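Long-range contacts in extracellular protein containing a SCP domain (Bacillus anthracis, PDB 4IFA), which is of unknown function but is secreted and carries a CAP-superfamily (SCP) domain behind a CAP-associated N-terminal region, and has been considered a vaccine candidate: residues P69-P74 against M221-D226; E80-N85 against F94-R99; I251-D256 against F331-F336; F263-P268 against A287-A292. All blocks are in the same frame, centred on the assembly; numbering follows the deposited sequence. Where two conformers were deposited one is given.

Contact 1. Residues P69-P74 against M221-D226; sequences PSRIEP and MQQIFD
Arg71 and Glu73 meet Gln222, Gln223 and Asp226 chiefly through charged and amide groups. Within the strand, Arg71 grips Glu73 side-on: NE reaches Glu73 OE1 at 2.7 Å and lies in line with it (N-H...O 176°), while NH1 bonds Glu73 OE2. Across the contact, Gln223 NE2 donates to Glu73 OE2 at 2.9 Å, on the anti side of the carboxylate, whose plane is nearly that of the amide. OE2 thus accepts two protein donors, NH1 coming from the syn side. The salt bridge from Arg71 NH2 to Asp226 OD2 is long, 3.6 Å, and water 1 spans the same charges, accepting from Arg71 NH1 and donating to Asp226 OD2; Asn85 ND2 also hydrogen-bonds that oxygen. Packing comes from Gln222, whose CG stands over one guanidinium face, 3.2 Å from Arg71 NH2. Its torsion, CG anti to the backbone N (chi1 -176°), directs it there. The result is a salt-bridge network joining an edge strand of the N-terminal sheet to helix 210-234, beside a classic beta bulge of Ser70 and Arg71 opposite Val83.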
loop_
_atom_site.group_PDB
_atom_site.type_symbol
_atom_site.label_atom_id
_atom_site.label_comp_id
_atom_site.label_asym_id
_atom_site.label_seq_id
_atom_site.Cartn_x
_atom_site.Cartn_y
_atom_site.Cartn_z
ATOM N N PRO A 69 -16.902 -6.536 3.949
ATOM C CA PRO A 69 -15.673 -6.546 3.192
ATOM C C PRO A 69 -15.409 -7.931 2.586
ATOM O O PRO A 69 -15.985 -8.935 3.027
ATOM C CB PRO A 69 -14.615 -6.247 4.254
ATOM C CG PRO A 69 -15.169 -6.745 5.512
ATOM C CD PRO A 69 -16.658 -6.610 5.405
ATOM N N SER A 70 -14.538 -7.967 1.586
ATOM C CA SER A 70 -14.130 -9.218 0.955
ATOM C C SER A 70 -13.303 -10.042 1.930
ATOM O O SER A 70 -13.569 -11.237 2.142
ATOM C CB SER A 70 -13.266 -8.918 -0.266
ATOM O OG SER A 70 -13.843 -7.875 -1.032
ATOM N N ARG A 71 -12.337 -9.366 2.555
ATOM C CA ARG A 71 -11.341 -9.981 3.458
ATOM C C ARG A 71 -11.239 -9.115 4.714
ATOM O O ARG A 71 -11.354 -7.885 4.628
ATOM C CB ARG A 71 -9.888 -9.934 2.854
ATOM C CG ARG A 71 -9.649 -10.732 1.650
ATOM C CD ARG A 71 -8.198 -11.198 1.576
ATOM N NE ARG A 71 -7.213 -10.132 1.753
ATOM C CZ ARG A 71 -6.956 -9.209 0.832
ATOM N NH1 ARG A 71 -6.024 -8.287 1.043
ATOM N NH2 ARG A 71 -7.615 -9.201 -0.312
ATOM N N ILE A 72 -10.959 -9.756 5.842
ATOM C CA ILE A 72 -10.583 -9.076 7.090
ATOM C C ILE A 72 -9.264 -9.736 7.513
ATOM O O ILE A 72 -9.176 -10.979 7.588
ATOM C CB ILE A 72 -11.614 -9.177 8.205
ATOM C CG1 ILE A 72 -12.891 -8.425 7.805
ATOM C CG2 ILE A 72 -11.030 -8.551 9.483
ATOM C CD1 ILE A 72 -14.086 -8.646 8.791
ATOM N N GLU A 73 -8.246 -8.927 7.785
ATOM C CA GLU A 73 -6.919 -9.443 8.137
ATOM C C GLU A 73 -6.203 -8.470 9.076
ATOM O O GLU A 73 -6.416 -7.264 8.977
ATOM C CB GLU A 73 -6.101 -9.677 6.868
ATOM C CG GLU A 73 -5.882 -8.431 5.984
ATOM C CD GLU A 73 -5.648 -8.737 4.516
ATOM O OE1 GLU A 73 -5.791 -9.911 4.091
ATOM O OE2 GLU A 73 -5.327 -7.778 3.782
ATOM N N PRO A 74 -5.343 -8.988 9.966
ATOM C CA PRO A 74 -4.676 -8.096 10.911
ATOM C C PRO A 74 -3.586 -7.251 10.304
ATOM O O PRO A 74 -3.020 -7.629 9.281
ATOM C CB PRO A 74 -4.055 -9.069 11.929
ATOM C CG PRO A 74 -3.865 -10.324 11.188
ATOM C CD PRO A 74 -4.980 -10.397 10.189
HETATM N N MSE A 221 0.942 -9.563 1.585
HETATM C CA MSE A 221 1.120 -10.245 0.298
HETATM C C MSE A 221 -0.066 -10.028 -0.651
HETATM O O MSE A 221 0.125 -9.694 -1.835
HETATM C CB MSE A 221 1.303 -11.756 0.533
HETATM C CG MSE A 221 2.641 -12.071 1.145
HETATM SE SE MSE A 221 2.741 -13.777 2.107
HETATM C CE MSE A 221 2.038 -14.909 0.635
ATOM N N GLN A 222 -1.281 -10.229 -0.170
ATOM C CA GLN A 222 -2.452 -10.059 -1.037
ATOM C C GLN A 222 -2.678 -8.592 -1.395
ATOM O O GLN A 222 -3.027 -8.269 -2.516
ATOM C CB GLN A 222 -3.713 -10.654 -0.418
ATOM C CG GLN A 222 -4.884 -10.565 -1.377
ATOM C CD GLN A 222 -4.728 -11.434 -2.596
ATOM O OE1 GLN A 222 -4.178 -12.536 -2.521
ATOM N NE2 GLN A 222 -5.241 -10.962 -3.722
ATOM N N GLN A 223 -2.455 -7.691 -0.461
ATOM C CA GLN A 223 -2.594 -6.242 -0.777
ATOM C C GLN A 223 -1.594 -5.857 -1.868
ATOM O O GLN A 223 -1.951 -5.176 -2.827
ATOM C CB GLN A 223 -2.425 -5.364 0.451
ATOM C CG GLN A 223 -3.510 -5.582 1.488
ATOM C CD GLN A 223 -3.270 -4.819 2.723
ATOM O OE1 GLN A 223 -2.592 -3.806 2.768
ATOM N NE2 GLN A 223 -3.913 -5.285 3.787
ATOM N N ILE A 224 -0.336 -6.281 -1.743
ATOM C CA ILE A 224 0.624 -5.958 -2.789
ATOM C C ILE A 224 0.137 -6.523 -4.119
ATOM O O ILE A 224 0.288 -5.873 -5.171
ATOM C CB ILE A 224 2.057 -6.464 -2.439
ATOM C CG1 ILE A 224 2.648 -5.596 -1.335
ATOM C CG2 ILE A 224 2.967 -6.468 -3.701
ATOM C CD1 ILE A 224 3.935 -6.196 -0.689
ATOM N N PHE A 225 -0.320 -7.760 -4.141
ATOM C CA PHE A 225 -0.840 -8.352 -5.373
ATOM C C PHE A 225 -1.949 -7.543 -6.034
ATOM O O PHE A 225 -1.845 -7.145 -7.201
ATOM C CB PHE A 225 -1.264 -9.797 -5.133
ATOM C CG PHE A 225 -1.922 -10.431 -6.301
ATOM C CD1 PHE A 225 -1.168 -10.926 -7.385
ATOM C CD2 PHE A 225 -3.294 -10.541 -6.368
ATOM C CE1 PHE A 225 -1.796 -11.505 -8.489
ATOM C CE2 PHE A 225 -3.909 -11.123 -7.476
ATOM C CZ PHE A 225 -3.155 -11.612 -8.526
ATOM N N ASP A 226 -2.993 -7.265 -5.286
ATOM C CA ASP A 226 -4.110 -6.509 -5.846
ATOM C C ASP A 226 -3.694 -5.102 -6.280
ATOM O O ASP A 226 -4.130 -4.618 -7.332
ATOM C CB ASP A 226 -5.238 -6.392 -4.826
ATOM C CG ASP A 226 -5.989 -7.662 -4.616
ATOM O OD1 ASP A 226 -6.059 -8.506 -5.526
ATOM O OD2 ASP A 226 -6.603 -7.831 -3.515
HETATM O O HOH W 1 -6.079 -6.607 -1.223
#

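Contact 2. Residues E80-N85 against F94-R99; sequences EWWVYN and FGVAER
Phe94 pairs with Trp82 through two backbone bonds, Trp82 N to Phe94 O at 2.7 Å (N-H...O 173°) and Phe94 N to Trp82 O at 2.9 Å. Its ring meets that of Tyr84 with the planes at 90°, Phe94 CD2 lying 3.7 Å from Tyr84 CE2; the Tyr84 hydroxyl is held by Gly67. Gly95 follows as the non-hydrogen-bonded partner of Trp81: its CA makes a CA-H...O contact with Glu80 O (3.3 Å), and the Trp81 indole packs on the backbone here. This pairing is that of a beta hairpin, strands 80-84 and 92-97 running antiparallel within the CAP-associated N-terminal sheet. Val96 then closes a second hydrogen-bonded pair with Glu80, Val96 N to Glu80 O and Glu80 N to Val96 O both measuring 2.9 Å. Standing anti to the carbonyl carbon, Val96 CG2 is carried over one face of the Trp82 indole in a CH-pi contact, 3.6 Å from the centroid of the five-membered ring and 10° off its normal. Beyond it, Val96 O also accepts from water 2, which donates to Glu80 OE1 as well.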
loop_
_atom_site.group_PDB
_atom_site.type_symbol
_atom_site.label_atom_id
_atom_site.label_comp_id
_atom_site.label_asym_id
_atom_site.label_seq_id
_atom_site.Cartn_x
_atom_site.Cartn_y
_atom_site.Cartn_z
ATOM N N GLU A 80 -7.443 -3.961 12.290
ATOM C CA GLU A 80 -7.675 -5.000 11.293
ATOM C C GLU A 80 -8.072 -4.293 9.999
ATOM O O GLU A 80 -8.867 -3.328 9.988
ATOM C CB GLU A 80 -8.813 -5.938 11.712
ATOM C CG GLU A 80 -8.544 -6.828 12.896
ATOM C CD GLU A 80 -9.778 -7.600 13.256
ATOM O OE1 GLU A 80 -10.663 -7.034 13.938
ATOM O OE2 GLU A 80 -9.863 -8.775 12.870
ATOM N N TRP A 81 -7.534 -4.775 8.899
ATOM C CA TRP A 81 -7.925 -4.265 7.595
ATOM C C TRP A 81 -9.192 -4.938 7.107
ATOM O O TRP A 81 -9.282 -6.189 7.078
ATOM C CB TRP A 81 -6.843 -4.474 6.546
ATOM C CG TRP A 81 -5.599 -3.670 6.622
ATOM C CD1 TRP A 81 -4.321 -4.136 6.858
ATOM C CD2 TRP A 81 -5.469 -2.277 6.343
ATOM N NE1 TRP A 81 -3.424 -3.107 6.743
ATOM C CE2 TRP A 81 -4.090 -1.965 6.395
ATOM C CE3 TRP A 81 -6.381 -1.267 6.049
ATOM C CZ2 TRP A 81 -3.613 -0.674 6.170
ATOM C CZ3 TRP A 81 -5.901 0.005 5.813
ATOM C CH2 TRP A 81 -4.527 0.291 5.909
ATOM N N TRP A 82 -10.159 -4.133 6.692
ATOM C CA TRP A 82 -11.395 -4.585 6.047
ATOM C C TRP A 82 -11.159 -4.198 4.581
ATOM O O TRP A 82 -11.176 -2.993 4.230
ATOM C CB TRP A 82 -12.611 -3.856 6.618
ATOM C CG TRP A 82 -13.068 -4.256 7.981
ATOM C CD1 TRP A 82 -12.312 -4.712 9.018
ATOM C CD2 TRP A 82 -14.394 -4.110 8.472
ATOM N NE1 TRP A 82 -13.119 -4.920 10.130
ATOM C CE2 TRP A 82 -14.404 -4.564 9.815
ATOM C CE3 TRP A 82 -15.589 -3.660 7.899
ATOM C CZ2 TRP A 82 -15.569 -4.567 10.601
ATOM C CZ3 TRP A 82 -16.750 -3.693 8.672
ATOM C CH2 TRP A 82 -16.727 -4.113 10.015
ATOM N N VAL A 83 -11.014 -5.182 3.703
ATOM C CA VAL A 83 -10.599 -4.936 2.325
ATOM C C VAL A 83 -11.767 -5.082 1.365
ATOM O O VAL A 83 -12.432 -6.109 1.340
ATOM C CB VAL A 83 -9.533 -5.967 1.923
ATOM C CG1 VAL A 83 -9.046 -5.745 0.508
ATOM C CG2 VAL A 83 -8.347 -5.863 2.878
ATOM N N TYR A 84 -11.982 -4.058 0.546
ATOM C CA TYR A 84 -12.996 -4.014 -0.502
ATOM C C TYR A 84 -12.282 -4.011 -1.858
ATOM O O TYR A 84 -12.024 -2.955 -2.431
ATOM C CB TYR A 84 -13.872 -2.760 -0.331
ATOM C CG TYR A 84 -14.676 -2.809 0.949
ATOM C CD1 TYR A 84 -15.976 -3.283 0.968
ATOM C CD2 TYR A 84 -14.112 -2.395 2.165
ATOM C CE1 TYR A 84 -16.714 -3.367 2.163
ATOM C CE2 TYR A 84 -14.823 -2.479 3.357
ATOM C CZ TYR A 84 -16.126 -2.926 3.352
ATOM O OH TYR A 84 -16.827 -2.999 4.544
ATOM N N ASN A 85 -11.985 -5.213 -2.338
ATOM C CA ASN A 85 -11.166 -5.366 -3.562
ATOM C C ASN A 85 -11.879 -6.023 -4.726
ATOM O O ASN A 85 -11.232 -6.314 -5.718
ATOM C CB ASN A 85 -9.919 -6.213 -3.249
ATOM C CG ASN A 85 -10.263 -7.649 -2.927
ATOM O OD1 ASN A 85 -11.406 -7.938 -2.586
ATOM N ND2 ASN A 85 -9.302 -8.568 -3.020
ATOM N N PHE A 94 -10.185 -0.315 4.785
ATOM C CA PHE A 94 -10.400 0.453 6.035
ATOM C C PHE A 94 -9.762 -0.277 7.194
ATOM O O PHE A 94 -9.818 -1.503 7.264
ATOM C CB PHE A 94 -11.895 0.605 6.350
ATOM C CG PHE A 94 -12.699 1.379 5.336
ATOM C CD1 PHE A 94 -12.927 2.740 5.508
ATOM C CD2 PHE A 94 -13.240 0.759 4.218
ATOM C CE1 PHE A 94 -13.700 3.470 4.612
ATOM C CE2 PHE A 94 -14.021 1.486 3.303
ATOM C CZ PHE A 94 -14.247 2.841 3.501
ATOM N N GLY A 95 -9.166 0.458 8.107
ATOM C CA GLY A 95 -8.598 -0.131 9.325
ATOM C C GLY A 95 -9.525 0.128 10.494
ATOM O O GLY A 95 -9.870 1.306 10.789
ATOM N N VAL A 96 -9.922 -0.955 11.182
ATOM C CA VAL A 96 -10.847 -0.948 12.303
ATOM C C VAL A 96 -10.140 -1.422 13.573
ATOM O O VAL A 96 -9.542 -2.511 13.601
ATOM C CB VAL A 96 -12.055 -1.864 11.972
ATOM C CG1 VAL A 96 -12.993 -1.986 13.131
ATOM C CG2 VAL A 96 -12.818 -1.388 10.739
ATOM N N ALA A 97 -10.263 -0.644 14.635
ATOM C CA ALA A 97 -9.667 -0.946 15.950
ATOM C C ALA A 97 -10.745 -0.675 16.960
ATOM O O ALA A 97 -11.302 0.425 17.004
ATOM C CB ALA A 97 -8.446 -0.039 16.200
ATOM N N GLU A 98 -11.032 -1.665 17.808
ATOM C CA GLU A 98 -12.082 -1.538 18.822
ATOM C C GLU A 98 -13.358 -0.925 18.237
ATOM O O GLU A 98 -13.909 0.053 18.766
ATOM C CB GLU A 98 -11.573 -0.729 20.007
ATOM C CG GLU A 98 -10.344 -1.363 20.635
ATOM C CD GLU A 98 -9.752 -0.530 21.753
ATOM O OE1 GLU A 98 -10.506 0.202 22.425
ATOM O OE2 GLU A 98 -8.522 -0.624 21.953
ATOM N N ARG A 99 -13.793 -1.513 17.125
ATOM C CA ARG A 99 -15.025 -1.125 16.419
ATOM C C ARG A 99 -15.118 0.331 15.971
ATOM O O ARG A 99 -16.206 0.869 15.812
ATOM C CB ARG A 99 -16.288 -1.618 17.150
ATOM C CG ARG A 99 -16.328 -3.161 17.261
ATOM C CD ARG A 99 -17.717 -3.665 17.301
ATOM N NE ARG A 99 -17.740 -5.109 17.508
ATOM C CZ ARG A 99 -18.767 -5.890 17.216
ATOM N NH1 ARG A 99 -19.858 -5.391 16.650
ATOM N NH2 ARG A 99 -18.692 -7.191 17.466
HETATM O O HOH W 2 -10.606 -4.749 15.002
#

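Contact 3. Residues I251-D256 against F331-F336; sequences IGHSKD and FYTQNF
Helix-on-sheet packing in the CAP (SCP) domain brings Ser254 of helix 244-260 against Phe331 and Thr333 of strand 331-338, the two segments running at 146° with their axes 7.5 Å apart at closest approach. The polar centre is a hydroxyl pair: Thr333 OG1 donates to Ser254 OG at 2.8 Å. In both residues the oxygen stands anti to the carbonyl carbon (chi1 -72° in Ser254, -61° in Thr333), which turns the two hydroxyls to each other across the interface. Ser254 OG also hydrogen-bonds Gly326 O on the adjoining strand, so a buried hydroxyl is gripped by both strands. Alongside, the CB atoms of Ser254 and Phe331 lie 3.9 Å apart, the small serine side chain and close backbones (CA to CA 5.2 Å) letting the helix sit down on the strand here. The Phe331 ring leads away from the helix segment; its CB rests 3.7 Å from Ser254 O. Thr333 OG1 also sits near the plane of the His253 ring, at its edge, 4.1 Å from CD2, whereas His253 NE2 is bonded to Ser264 O. Strand 331-338 lies between strands 322-328 and 286-293, and its Tyr332 points away from helix 244-260 to pack on helices 210-234 and 298-306.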
loop_
_atom_site.group_PDB
_atom_site.type_symbol
_atom_site.label_atom_id
_atom_site.label_comp_id
_atom_site.label_asym_id
_atom_site.label_seq_id
_atom_site.Cartn_x
_atom_site.Cartn_y
_atom_site.Cartn_z
ATOM N N ILE A 251 8.458 -15.919 -0.237
ATOM C CA ILE A 251 8.464 -15.931 1.228
ATOM C C ILE A 251 9.821 -16.439 1.742
ATOM O O ILE A 251 10.419 -15.879 2.662
ATOM C CB ILE A 251 7.387 -16.823 1.802
ATOM C CG1 ILE A 251 5.982 -16.285 1.523
ATOM C CG2 ILE A 251 7.547 -16.988 3.312
ATOM C CD1 ILE A 251 4.871 -17.249 1.946
ATOM N N GLY A 252 10.303 -17.521 1.132
ATOM C CA GLY A 252 11.613 -18.060 1.514
ATOM C C GLY A 252 12.748 -17.062 1.347
ATOM O O GLY A 252 13.661 -16.989 2.168
ATOM N N HIS A 253 12.701 -16.268 0.287
ATOM C CA HIS A 253 13.728 -15.252 0.067
ATOM C C HIS A 253 13.649 -14.145 1.110
ATOM O O HIS A 253 14.678 -13.686 1.640
ATOM C CB HIS A 253 13.687 -14.730 -1.355
ATOM C CG HIS A 253 14.860 -13.884 -1.692
ATOM N ND1 HIS A 253 16.153 -14.345 -1.574
ATOM C CD2 HIS A 253 14.956 -12.583 -2.040
ATOM C CE1 HIS A 253 16.988 -13.377 -1.888
ATOM N NE2 HIS A 253 16.294 -12.302 -2.188
ATOM N N SER A 254 12.439 -13.662 1.367
ATOM C CA SER A 254 12.264 -12.632 2.389
ATOM C C SER A 254 12.805 -13.094 3.754
ATOM O O SER A 254 13.490 -12.344 4.466
ATOM C CB SER A 254 10.782 -12.284 2.511
ATOM O OG SER A 254 10.369 -11.533 1.363
ATOM N N LYS A 255 12.519 -14.351 4.105
ATOM C CA LYS A 255 12.981 -14.932 5.367
ATOM C C LYS A 255 14.509 -15.060 5.392
ATOM O O LYS A 255 15.151 -14.768 6.409
ATOM C CB LYS A 255 12.320 -16.287 5.601
ATOM C CG LYS A 255 12.769 -17.004 6.876
ATOM C CD LYS A 255 11.902 -18.208 7.120
ATOM C CE LYS A 255 12.549 -19.223 8.064
ATOM N NZ LYS A 255 13.056 -18.707 9.321
ATOM N N ASP A 256 15.091 -15.483 4.277
ATOM C CA ASP A 256 16.558 -15.633 4.174
ATOM C C ASP A 256 17.248 -14.277 4.382
ATOM O O ASP A 256 18.216 -14.149 5.135
ATOM C CB ASP A 256 16.880 -16.248 2.817
ATOM C CG ASP A 256 18.349 -16.506 2.602
ATOM O OD1 ASP A 256 19.059 -16.820 3.590
ATOM O OD2 ASP A 256 18.782 -16.438 1.429
ATOM N N PHE A 331 10.167 -7.601 5.351
ATOM C CA PHE A 331 10.894 -7.916 4.131
ATOM C C PHE A 331 9.824 -8.358 3.139
ATOM O O PHE A 331 9.055 -9.284 3.415
ATOM C CB PHE A 331 11.966 -9.012 4.376
ATOM C CG PHE A 331 13.183 -8.512 5.096
ATOM C CD1 PHE A 331 14.369 -8.246 4.408
ATOM C CD2 PHE A 331 13.109 -8.197 6.445
ATOM C CE1 PHE A 331 15.445 -7.720 5.069
ATOM C CE2 PHE A 331 14.210 -7.691 7.110
ATOM C CZ PHE A 331 15.351 -7.443 6.393
ATOM N N TYR A 332 9.804 -7.686 2.000
ATOM C CA TYR A 332 8.790 -7.852 0.970
ATOM C C TYR A 332 9.416 -8.211 -0.349
ATOM O O TYR A 332 10.351 -7.541 -0.813
ATOM C CB TYR A 332 8.055 -6.502 0.759
ATOM C CG TYR A 332 7.564 -5.820 2.032
ATOM C CD1 TYR A 332 6.259 -6.010 2.497
ATOM C CD2 TYR A 332 8.381 -4.962 2.743
ATOM C CE1 TYR A 332 5.792 -5.387 3.619
ATOM C CE2 TYR A 332 7.907 -4.332 3.907
ATOM C CZ TYR A 332 6.619 -4.540 4.333
ATOM O OH TYR A 332 6.150 -3.932 5.478
ATOM N N THR A 333 8.947 -9.318 -0.953
ATOM C CA THR A 333 9.470 -9.783 -2.223
ATOM C C THR A 333 8.366 -10.078 -3.221
ATOM O O THR A 333 7.444 -10.825 -2.923
ATOM C CB THR A 333 10.285 -11.094 -2.021
ATOM O OG1 THR A 333 11.398 -10.852 -1.148
ATOM C CG2 THR A 333 10.831 -11.668 -3.317
ATOM N N GLN A 334 8.493 -9.490 -4.407
ATOM C CA GLN A 334 7.670 -9.848 -5.563
ATOM C C GLN A 334 8.506 -10.717 -6.473
ATOM O O GLN A 334 9.624 -10.320 -6.850
ATOM C CB GLN A 334 7.266 -8.616 -6.373
ATOM C CG GLN A 334 6.252 -7.705 -5.729
ATOM C CD GLN A 334 5.969 -6.463 -6.561
ATOM O OE1 GLN A 334 6.885 -5.819 -7.079
ATOM N NE2 GLN A 334 4.676 -6.121 -6.719
ATOM N N ASN A 335 7.946 -11.854 -6.894
ATOM C CA ASN A 335 8.543 -12.674 -7.941
ATOM C C ASN A 335 7.530 -12.745 -9.088
ATOM O O ASN A 335 6.418 -13.269 -8.964
ATOM C CB ASN A 335 8.990 -14.056 -7.461
ATOM C CG ASN A 335 10.269 -14.030 -6.639
ATOM O OD1 ASN A 335 10.955 -12.970 -6.475
ATOM N ND2 ASN A 335 10.607 -15.186 -6.096
ATOM N N PHE A 336 7.929 -12.178 -10.225
ATOM C CA PHE A 336 7.126 -12.117 -11.432
ATOM C C PHE A 336 7.566 -13.257 -12.335
ATOM O O PHE A 336 8.762 -13.556 -12.434
ATOM C CB PHE A 336 7.398 -10.797 -12.198
ATOM C CG PHE A 336 7.033 -9.536 -11.469
ATOM C CD1 PHE A 336 5.805 -8.943 -11.700
ATOM C CD2 PHE A 336 7.920 -8.934 -10.590
ATOM C CE1 PHE A 336 5.456 -7.779 -11.053
ATOM C CE2 PHE A 336 7.570 -7.781 -9.910
ATOM C CZ PHE A 336 6.333 -7.207 -10.158
#

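Contact 4. Residues F263-P268 against A287-A292; sequences FSHDSP and AGENIA
The loop residues Phe263 to His265 run against strand residues Glu289 to Ala292 with their end-to-end directions 170° apart, but the nearest CA atoms, of His265 and Glu289, remain 7.5 Å from each other, so side chains make most of the junction. His265 ND1 donates at 2.7 Å (N-H...O 165°) to Glu289 OE1, which accepts through its anti lone pair; the acceptor lies in the imidazole plane and the ring and carboxylate are within 13° of coplanar. Arg276 forms a salt bridge with the other oxygen, OE2, and also bonds His265 O, so one arginine holds both partners. In the CAP fold a histidine and glutamate pair of this kind commonly lines the central cleft; whether this pair has a role here is not established. Two residues on, Ile291 faces the loop as well, its CD1 over one face of the Phe263 ring, 3.8 Å from the centroid, while Ile291 CG1 touches Phe263 CZ at 3.5 Å. Ile291 CD1 also abuts the backbone, 3.5 Å from Ser264 C. Ser264 OG accepts from Asp266 N at 3.1 Å, forming an ST turn.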
loop_
_atom_site.group_PDB
_atom_site.type_symbol
_atom_site.label_atom_id
_atom_site.label_comp_id
_atom_site.label_asym_id
_atom_site.label_seq_id
_atom_site.Cartn_x
_atom_site.Cartn_y
_atom_site.Cartn_z
ATOM N N PHE A 263 20.680 -7.995 1.926
ATOM C CA PHE A 263 19.612 -7.491 1.085
ATOM C C PHE A 263 20.165 -7.513 -0.324
ATOM O O PHE A 263 20.990 -6.670 -0.696
ATOM C CB PHE A 263 19.170 -6.093 1.518
ATOM C CG PHE A 263 18.004 -5.550 0.704
ATOM C CD1 PHE A 263 16.719 -5.761 1.128
ATOM C CD2 PHE A 263 18.226 -4.854 -0.462
ATOM C CE1 PHE A 263 15.651 -5.247 0.388
ATOM C CE2 PHE A 263 17.146 -4.341 -1.206
ATOM C CZ PHE A 263 15.886 -4.562 -0.758
ATOM N N SER A 264 19.723 -8.504 -1.100
ATOM C CA SER A 264 20.211 -8.713 -2.463
ATOM C C SER A 264 19.305 -9.673 -3.196
ATOM O O SER A 264 18.587 -10.444 -2.593
ATOM C CB SER A 264 21.603 -9.386 -2.409
ATOM O OG SER A 264 22.220 -9.530 -3.692
ATOM N N HIS A 265 19.382 -9.625 -4.513
ATOM C CA HIS A 265 18.728 -10.627 -5.352
ATOM C C HIS A 265 19.416 -11.987 -5.241
ATOM O O HIS A 265 18.836 -13.031 -5.548
ATOM C CB HIS A 265 18.778 -10.204 -6.828
ATOM C CG HIS A 265 17.946 -9.008 -7.144
ATOM N ND1 HIS A 265 16.572 -8.995 -7.002
ATOM C CD2 HIS A 265 18.288 -7.810 -7.666
ATOM C CE1 HIS A 265 16.115 -7.814 -7.400
ATOM N NE2 HIS A 265 17.134 -7.091 -7.835
ATOM N N ASP A 266 20.699 -11.977 -4.882
ATOM C CA ASP A 266 21.469 -13.203 -4.775
ATOM C C ASP A 266 21.633 -13.607 -3.320
ATOM O O ASP A 266 22.137 -12.819 -2.510
ATOM C CB ASP A 266 22.836 -12.984 -5.398
ATOM C CG ASP A 266 22.779 -12.827 -6.901
ATOM O OD1 ASP A 266 21.828 -13.353 -7.536
ATOM O OD2 ASP A 266 23.694 -12.174 -7.441
ATOM N N SER A 267 21.226 -14.828 -3.003
ATOM C CA SER A 267 21.407 -15.399 -1.668
ATOM C C SER A 267 22.800 -16.000 -1.542
ATOM O O SER A 267 23.157 -16.865 -2.338
ATOM C CB SER A 267 20.387 -16.483 -1.388
ATOM O OG SER A 267 20.754 -17.192 -0.222
ATOM N N PRO A 268 23.567 -15.620 -0.501
ATOM C CA PRO A 268 24.894 -16.189 -0.338
ATOM C C PRO A 268 24.857 -17.720 -0.281
ATOM O O PRO A 268 25.814 -18.372 -0.736
ATOM C CB PRO A 268 25.379 -15.566 0.989
ATOM C CG PRO A 268 24.662 -14.261 1.066
ATOM C CD PRO A 268 23.310 -14.551 0.483
ATOM N N ALA A 287 11.528 -14.488 -15.591
ATOM C CA ALA A 287 11.299 -14.133 -14.196
ATOM C C ALA A 287 11.925 -12.783 -13.875
ATOM O O ALA A 287 12.888 -12.347 -14.525
ATOM C CB ALA A 287 11.845 -15.176 -13.254
ATOM N N GLY A 288 11.354 -12.134 -12.882
ATOM C CA GLY A 288 11.879 -10.866 -12.352
ATOM C C GLY A 288 11.567 -10.758 -10.876
ATOM O O GLY A 288 10.684 -11.430 -10.378
ATOM N N GLU A 289 12.311 -9.905 -10.175
ATOM C CA GLU A 289 12.126 -9.748 -8.734
ATOM C C GLU A 289 12.246 -8.314 -8.268
ATOM O O GLU A 289 13.151 -7.618 -8.691
ATOM C CB GLU A 289 13.184 -10.557 -7.990
ATOM C CG GLU A 289 13.253 -10.362 -6.470
ATOM C CD GLU A 289 14.195 -11.374 -5.850
ATOM O OE1 GLU A 289 15.427 -11.118 -5.827
ATOM O OE2 GLU A 289 13.690 -12.425 -5.427
ATOM N N ASN A 290 11.344 -7.923 -7.355
ATOM C CA ASN A 290 11.493 -6.686 -6.613
ATOM C C ASN A 290 11.586 -7.057 -5.130
ATOM O O ASN A 290 10.784 -7.832 -4.642
ATOM C CB ASN A 290 10.305 -5.719 -6.788
ATOM C CG ASN A 290 10.259 -5.080 -8.135
ATOM O OD1 ASN A 290 11.276 -4.960 -8.818
ATOM N ND2 ASN A 290 9.066 -4.585 -8.525
ATOM N N ILE A 291 12.530 -6.440 -4.430
ATOM C CA ILE A 291 12.720 -6.618 -2.995
ATOM C C ILE A 291 12.667 -5.268 -2.280
ATOM O O ILE A 291 13.010 -4.224 -2.836
ATOM C CB ILE A 291 14.041 -7.400 -2.628
ATOM C CG1 ILE A 291 15.240 -6.820 -3.357
ATOM C CG2 ILE A 291 13.857 -8.899 -2.933
ATOM C CD1 ILE A 291 16.593 -7.473 -2.922
ATOM N N ALA A 292 12.162 -5.304 -1.041
ATOM C CA ALA A 292 12.076 -4.131 -0.177
ATOM C C ALA A 292 12.204 -4.549 1.265
ATOM O O ALA A 292 11.829 -5.655 1.640
ATOM C CB ALA A 292 10.712 -3.455 -0.349
#

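In the fold
From the N terminus, strands 71-74 and 80-84 lie side by side in the seven-stranded sheet. Contact 2 closes a short hairpin of that sheet; it falls within the much longer loop that contact 1 closes 147 residues on, when helix 210-234 returns to strand 71-74. Contact 3 opens only after contact 1 has closed, and closes a loop between segments 75 residues apart in the CAP domain, with contact 4 enclosed by it; strands 331-338 and 286-293 are neighbours in one sheet, and the centres lie about 8 Å apart. Helix 210-234 links the halves: Ile224 packs on Gln334 and Tyr332, and Met221 on Ile251. Contacts 2 and 4, with centres about 31 Å apart, occupy opposite sides of the chain's centre.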